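PDB 6JTJ: beta-hexosaminidase from Neisseria gonorrhoeae, which hydrolyses terminal N-acetyl-beta-hexosaminides and probably releases N-acetylglucosamine from peptidoglycan fragments during cell-wall recycling. Local coordinates for residues C[224-236]-C[258-270]. Sequence-based numbering, arbitrary orientation.
Sequences LVLPEDGRSLDEL and AHVVYPQVDTKPA
Chi1 near 180° in both Leu-226 (173°) and His-259 (-168°) swings each CG away from its backbone nitrogen and brings the leucine's end over the imidazole, the two side chains crossing at about a right angle. The pair opens a worked example of how one backbone bridge, flanked by side-chain contacts, can join neighbouring loops. Leu-226 CD1 stands over the His-259 ring face, roughly 3.9 Å from its centroid, a CH-pi contact, and CD2 lies near Pro-269 CG; Leu-226 is poorly ordered, so both contacts are approximate. Beyond it the backbones pair: Val-261 N donates to Pro-227 O at 3.1 Å, and Val-261 O accepts from Asp-229 N at 2.8 Å, both nearly straight.

Asp-229 lays its CB and carboxylate obliquely against the CD2–CE2 side of Tyr-262, Asp-229 CB coming within 3.5 Å of Tyr-262 CD2. Arg-231 holds that carboxylate side-on, NE to OD1 and NH2 to OD2, both on syn lone pairs; OD1 also takes Arg-231 N in an Asx turn, which fixes the carboxylate's rotation. Farther along, Gln-264 NE2 donates to Gly-230 O at 2.8 Å, and one water joins Asp-229 O, Arg-231 O and Gln-264 N. Tyr-262 OH bonds to Gly-214 O.

Together with the Gln-264 bond and the water, the single beta bridge Glu-228 with Val-261 joins two active-site loops of the family 3 glycosidase barrel, one following the predicted catalytic His-223, the other bringing the His-259 side chain to about 3 Å, nearest atoms, from that of Asp-294, the predicted nucleophile.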
loop_
_atom_site.group_PDB
_atom_site.type_symbol
_atom_site.label_atom_id
_atom_site.label_comp_id
_atom_site.label_asym_id
_atom_site.label_seq_id
_atom_site.Cartn_x
_atom_site.Cartn_y
_atom_site.Cartn_z
ATOM N N LEU C 224 -1.716 -4.845 -4.298
ATOM C CA LEU C 224 -2.415 -5.481 -5.444
ATOM C C LEU C 224 -3.576 -6.478 -5.132
ATOM O O LEU C 224 -3.886 -7.337 -5.929
ATOM C CB LEU C 224 -1.499 -6.398 -6.287
ATOM C CG LEU C 224 -0.073 -5.951 -6.563
ATOM C CD1 LEU C 224 0.669 -7.206 -6.938
ATOM C CD2 LEU C 224 0.054 -4.892 -7.627
ATOM N N VAL C 225 -4.217 -6.342 -3.988
ATOM C CA VAL C 225 -5.466 -6.986 -3.670
ATOM C C VAL C 225 -6.519 -5.956 -4.087
ATOM O O VAL C 225 -6.187 -4.798 -4.271
ATOM C CB VAL C 225 -5.506 -7.249 -2.166
ATOM C CG1 VAL C 225 -6.899 -7.522 -1.660
ATOM C CG2 VAL C 225 -4.502 -8.333 -1.778
ATOM N N LEU C 226 -7.763 -6.415 -4.261
ATOM C CA LEU C 226 -8.940 -5.604 -4.574
ATOM C C LEU C 226 -10.010 -5.706 -3.485
ATOM O O LEU C 226 -10.899 -6.514 -3.552
ATOM C CB LEU C 226 -9.537 -5.974 -5.939
ATOM C CG LEU C 226 -10.878 -5.316 -6.308
ATOM C CD1 LEU C 226 -11.003 -3.896 -5.822
ATOM C CD2 LEU C 226 -11.323 -5.408 -7.755
ATOM N N PRO C 227 -9.909 -4.822 -2.530
ATOM C CA PRO C 227 -10.602 -4.816 -1.253
ATOM C C PRO C 227 -12.097 -4.599 -1.387
ATOM O O PRO C 227 -12.576 -4.091 -2.400
ATOM C CB PRO C 227 -9.956 -3.638 -0.505
ATOM C CG PRO C 227 -8.727 -3.285 -1.284
ATOM C CD PRO C 227 -9.072 -3.628 -2.691
ATOM N N GLU C 228 -12.825 -4.959 -0.341
ATOM C CA GLU C 228 -14.277 -4.853 -0.319
ATOM C C GLU C 228 -14.746 -4.003 0.848
ATOM O O GLU C 228 -14.385 -4.263 1.995
ATOM C CB GLU C 228 -14.871 -6.248 -0.213
ATOM C CG GLU C 228 -16.215 -6.388 -0.872
ATOM C CD GLU C 228 -16.709 -7.831 -0.797
ATOM O OE1 GLU C 228 -16.168 -8.660 -1.561
ATOM O OE2 GLU C 228 -17.593 -8.145 0.051
ATOM N N ASP C 229 -15.553 -2.986 0.554
ATOM C CA ASP C 229 -16.127 -2.099 1.572
ATOM C C ASP C 229 -17.605 -2.439 1.621
ATOM O O ASP C 229 -18.345 -2.108 0.716
ATOM C CB ASP C 229 -15.899 -0.619 1.174
ATOM C CG ASP C 229 -16.347 0.391 2.245
ATOM O OD1 ASP C 229 -17.295 0.113 3.004
ATOM O OD2 ASP C 229 -15.760 1.507 2.306
ATOM N N GLY C 230 -18.030 -3.073 2.706
ATOM C CA GLY C 230 -19.383 -3.600 2.818
ATOM C C GLY C 230 -20.447 -2.607 3.248
ATOM O O GLY C 230 -21.591 -2.994 3.468
ATOM N N ARG C 231 -20.101 -1.333 3.376
ATOM C CA ARG C 231 -21.039 -0.366 3.926
ATOM C C ARG C 231 -22.082 0.077 2.927
ATOM O O ARG C 231 -21.951 -0.117 1.713
ATOM C CB ARG C 231 -20.293 0.850 4.457
ATOM C CG ARG C 231 -19.340 0.535 5.603
ATOM C CD ARG C 231 -18.577 1.786 6.025
ATOM N NE ARG C 231 -17.679 2.231 4.968
ATOM C CZ ARG C 231 -17.148 3.445 4.879
ATOM N NH1 ARG C 231 -17.389 4.376 5.798
ATOM N NH2 ARG C 231 -16.354 3.728 3.860
ATOM N N SER C 232 -23.124 0.704 3.453
ATOM C CA SER C 232 -24.225 1.186 2.643
ATOM C C SER C 232 -23.888 2.560 2.111
ATOM O O SER C 232 -23.056 3.272 2.671
ATOM C CB SER C 232 -25.506 1.276 3.491
ATOM O OG SER C 232 -25.452 2.381 4.382
ATOM N N LEU C 233 -24.592 2.957 1.055
ATOM C CA LEU C 233 -24.443 4.287 0.499
ATOM C C LEU C 233 -24.704 5.382 1.525
ATOM O O LEU C 233 -23.998 6.397 1.557
ATOM C CB LEU C 233 -25.370 4.467 -0.707
ATOM C CG LEU C 233 -25.236 5.796 -1.452
ATOM C CD1 LEU C 233 -23.807 6.000 -1.923
ATOM C CD2 LEU C 233 -26.197 5.832 -2.628
ATOM N N ASP C 234 -25.718 5.192 2.367
ATOM C CA ASP C 234 -26.023 6.189 3.397
ATOM C C ASP C 234 -24.834 6.382 4.333
ATOM O O ASP C 234 -24.528 7.500 4.726
ATOM C CB ASP C 234 -27.275 5.799 4.203
ATOM C CG ASP C 234 -28.575 6.039 3.428
ATOM O OD1 ASP C 234 -28.687 7.049 2.700
ATOM O OD2 ASP C 234 -29.499 5.216 3.562
ATOM N N GLU C 235 -24.192 5.287 4.713
ATOM C CA GLU C 235 -23.023 5.380 5.585
ATOM C C GLU C 235 -21.915 6.184 4.920
ATOM O O GLU C 235 -21.300 7.035 5.555
ATOM C CB GLU C 235 -22.525 3.990 5.964
ATOM C CG GLU C 235 -23.425 3.267 6.949
ATOM C CD GLU C 235 -22.949 1.858 7.210
ATOM O OE1 GLU C 235 -22.282 1.643 8.241
ATOM O OE2 GLU C 235 -23.224 0.973 6.376
ATOM N N LEU C 236 -21.721 5.964 3.624
ATOM C CA LEU C 236 -20.737 6.740 2.877
ATOM C C LEU C 236 -21.136 8.205 2.706
ATOM O O LEU C 236 -20.278 9.091 2.820
ATOM C CB LEU C 236 -20.403 6.091 1.528
ATOM C CG LEU C 236 -19.223 5.101 1.595
ATOM C CD1 LEU C 236 -19.657 3.732 2.054
ATOM C CD2 LEU C 236 -18.536 4.975 0.242
ATOM N N ALA C 258 -11.216 4.855 -6.363
ATOM C CA ALA C 258 -10.680 3.764 -5.556
ATOM C C ALA C 258 -10.825 2.445 -6.316
ATOM O O ALA C 258 -11.853 2.188 -6.931
ATOM C CB ALA C 258 -11.414 3.683 -4.228
ATOM N N HIS C 259 -9.779 1.623 -6.258
ATOM C CA HIS C 259 -9.845 0.251 -6.733
ATOM C C HIS C 259 -10.431 -0.587 -5.605
ATOM O O HIS C 259 -9.725 -1.319 -4.905
ATOM C CB HIS C 259 -8.446 -0.233 -7.135
ATOM C CG HIS C 259 -8.443 -1.522 -7.885
ATOM N ND1 HIS C 259 -9.324 -1.832 -8.907
ATOM C CD2 HIS C 259 -7.627 -2.588 -7.748
ATOM C CE1 HIS C 259 -9.055 -3.048 -9.349
ATOM N NE2 HIS C 259 -8.028 -3.524 -8.664
ATOM N N VAL C 260 -11.730 -0.433 -5.408
ATOM C CA VAL C 260 -12.418 -0.994 -4.262
ATOM C C VAL C 260 -13.842 -1.305 -4.713
ATOM O O VAL C 260 -14.449 -0.503 -5.422
ATOM C CB VAL C 260 -12.471 0.028 -3.096
ATOM C CG1 VAL C 260 -13.391 -0.451 -1.984
ATOM C CG2 VAL C 260 -11.082 0.291 -2.538
ATOM N N VAL C 261 -14.372 -2.440 -4.269
ATOM C CA VAL C 261 -15.756 -2.810 -4.540
ATOM C C VAL C 261 -16.608 -2.470 -3.340
ATOM O O VAL C 261 -16.221 -2.747 -2.197
ATOM C CB VAL C 261 -15.901 -4.317 -4.842
ATOM C CG1 VAL C 261 -17.330 -4.639 -5.230
ATOM C CG2 VAL C 261 -14.974 -4.719 -5.963
ATOM N N TYR C 262 -17.751 -1.851 -3.604
ATOM C CA TYR C 262 -18.703 -1.475 -2.579
ATOM C C TYR C 262 -20.000 -2.238 -2.908
ATOM O O TYR C 262 -20.908 -1.675 -3.518
ATOM C CB TYR C 262 -18.944 0.043 -2.598
ATOM C CG TYR C 262 -17.669 0.869 -2.469
ATOM C CD1 TYR C 262 -16.823 1.062 -3.549
ATOM C CD2 TYR C 262 -17.325 1.471 -1.264
ATOM C CE1 TYR C 262 -15.667 1.816 -3.432
ATOM C CE2 TYR C 262 -16.159 2.208 -1.138
ATOM C CZ TYR C 262 -15.340 2.387 -2.233
ATOM O OH TYR C 262 -14.199 3.119 -2.098
ATOM N N PRO C 263 -20.090 -3.516 -2.489
ATOM C CA PRO C 263 -21.164 -4.408 -2.973
ATOM C C PRO C 263 -22.585 -3.938 -2.744
ATOM O O PRO C 263 -23.451 -4.234 -3.551
ATOM C CB PRO C 263 -20.916 -5.710 -2.224
ATOM C CG PRO C 263 -19.473 -5.663 -1.867
ATOM C CD PRO C 263 -19.210 -4.220 -1.542
ATOM N N GLN C 264 -22.841 -3.178 -1.695
ATOM C CA GLN C 264 -24.190 -2.650 -1.504
ATOM C C GLN C 264 -24.601 -1.638 -2.564
ATOM O O GLN C 264 -25.779 -1.308 -2.669
ATOM C CB GLN C 264 -24.346 -2.023 -0.115
ATOM C CG GLN C 264 -24.392 -3.044 1.009
ATOM C CD GLN C 264 -25.009 -2.464 2.264
ATOM O OE1 GLN C 264 -26.074 -1.852 2.218
ATOM N NE2 GLN C 264 -24.320 -2.610 3.389
ATOM N N VAL C 265 -23.635 -1.081 -3.294
ATOM C CA VAL C 265 -23.944 -0.109 -4.339
ATOM C C VAL C 265 -23.741 -0.733 -5.711
ATOM O O VAL C 265 -24.498 -0.455 -6.621
ATOM C CB VAL C 265 -23.096 1.172 -4.192
ATOM C CG1 VAL C 265 -23.338 2.139 -5.352
ATOM C CG2 VAL C 265 -23.401 1.870 -2.872
ATOM N N ASP C 266 -22.676 -1.510 -5.874
ATOM C CA ASP C 266 -22.370 -2.106 -7.164
ATOM C C ASP C 266 -21.341 -3.197 -6.976
ATOM O O ASP C 266 -20.482 -3.126 -6.090
ATOM C CB ASP C 266 -21.836 -1.046 -8.164
ATOM C CG ASP C 266 -21.829 -1.538 -9.605
ATOM O OD1 ASP C 266 -22.144 -2.712 -9.851
ATOM O OD2 ASP C 266 -21.501 -0.760 -10.516
ATOM N N THR C 267 -21.441 -4.218 -7.818
ATOM C CA THR C 267 -20.540 -5.365 -7.757
ATOM C C THR C 267 -19.210 -5.055 -8.421
ATOM O O THR C 267 -18.257 -5.807 -8.289
ATOM C CB THR C 267 -21.150 -6.576 -8.478
ATOM O OG1 THR C 267 -21.479 -6.181 -9.812
ATOM C CG2 THR C 267 -22.404 -7.036 -7.758
ATOM N N LYS C 268 -19.161 -3.962 -9.168
ATOM C CA LYS C 268 -17.938 -3.567 -9.847
ATOM C C LYS C 268 -17.134 -2.564 -9.033
ATOM O O LYS C 268 -17.712 -1.740 -8.327
ATOM C CB LYS C 268 -18.279 -2.950 -11.191
ATOM C CG LYS C 268 -18.892 -3.956 -12.148
ATOM C CD LYS C 268 -19.397 -3.280 -13.402
ATOM C CE LYS C 268 -19.860 -4.339 -14.397
ATOM N NZ LYS C 268 -20.208 -3.811 -15.746
ATOM N N PRO C 269 -15.792 -2.627 -9.139
ATOM C CA PRO C 269 -14.967 -1.577 -8.534
ATOM C C PRO C 269 -15.398 -0.202 -9.039
ATOM O O PRO C 269 -15.824 -0.073 -10.185
ATOM C CB PRO C 269 -13.549 -1.887 -9.022
ATOM C CG PRO C 269 -13.601 -3.264 -9.582
ATOM C CD PRO C 269 -15.011 -3.528 -9.994
ATOM N N ALA C 270 -15.258 0.807 -8.186
ATOM C CA ALA C 270 -15.713 2.154 -8.483
ATOM C C ALA C 270 -15.236 2.687 -9.823
ATOM O O ALA C 270 -16.005 3.301 -10.549
ATOM C CB ALA C 270 -15.295 3.103 -7.371
HETATM O O HOH W 1 -20.824 -1.864 -0.030
#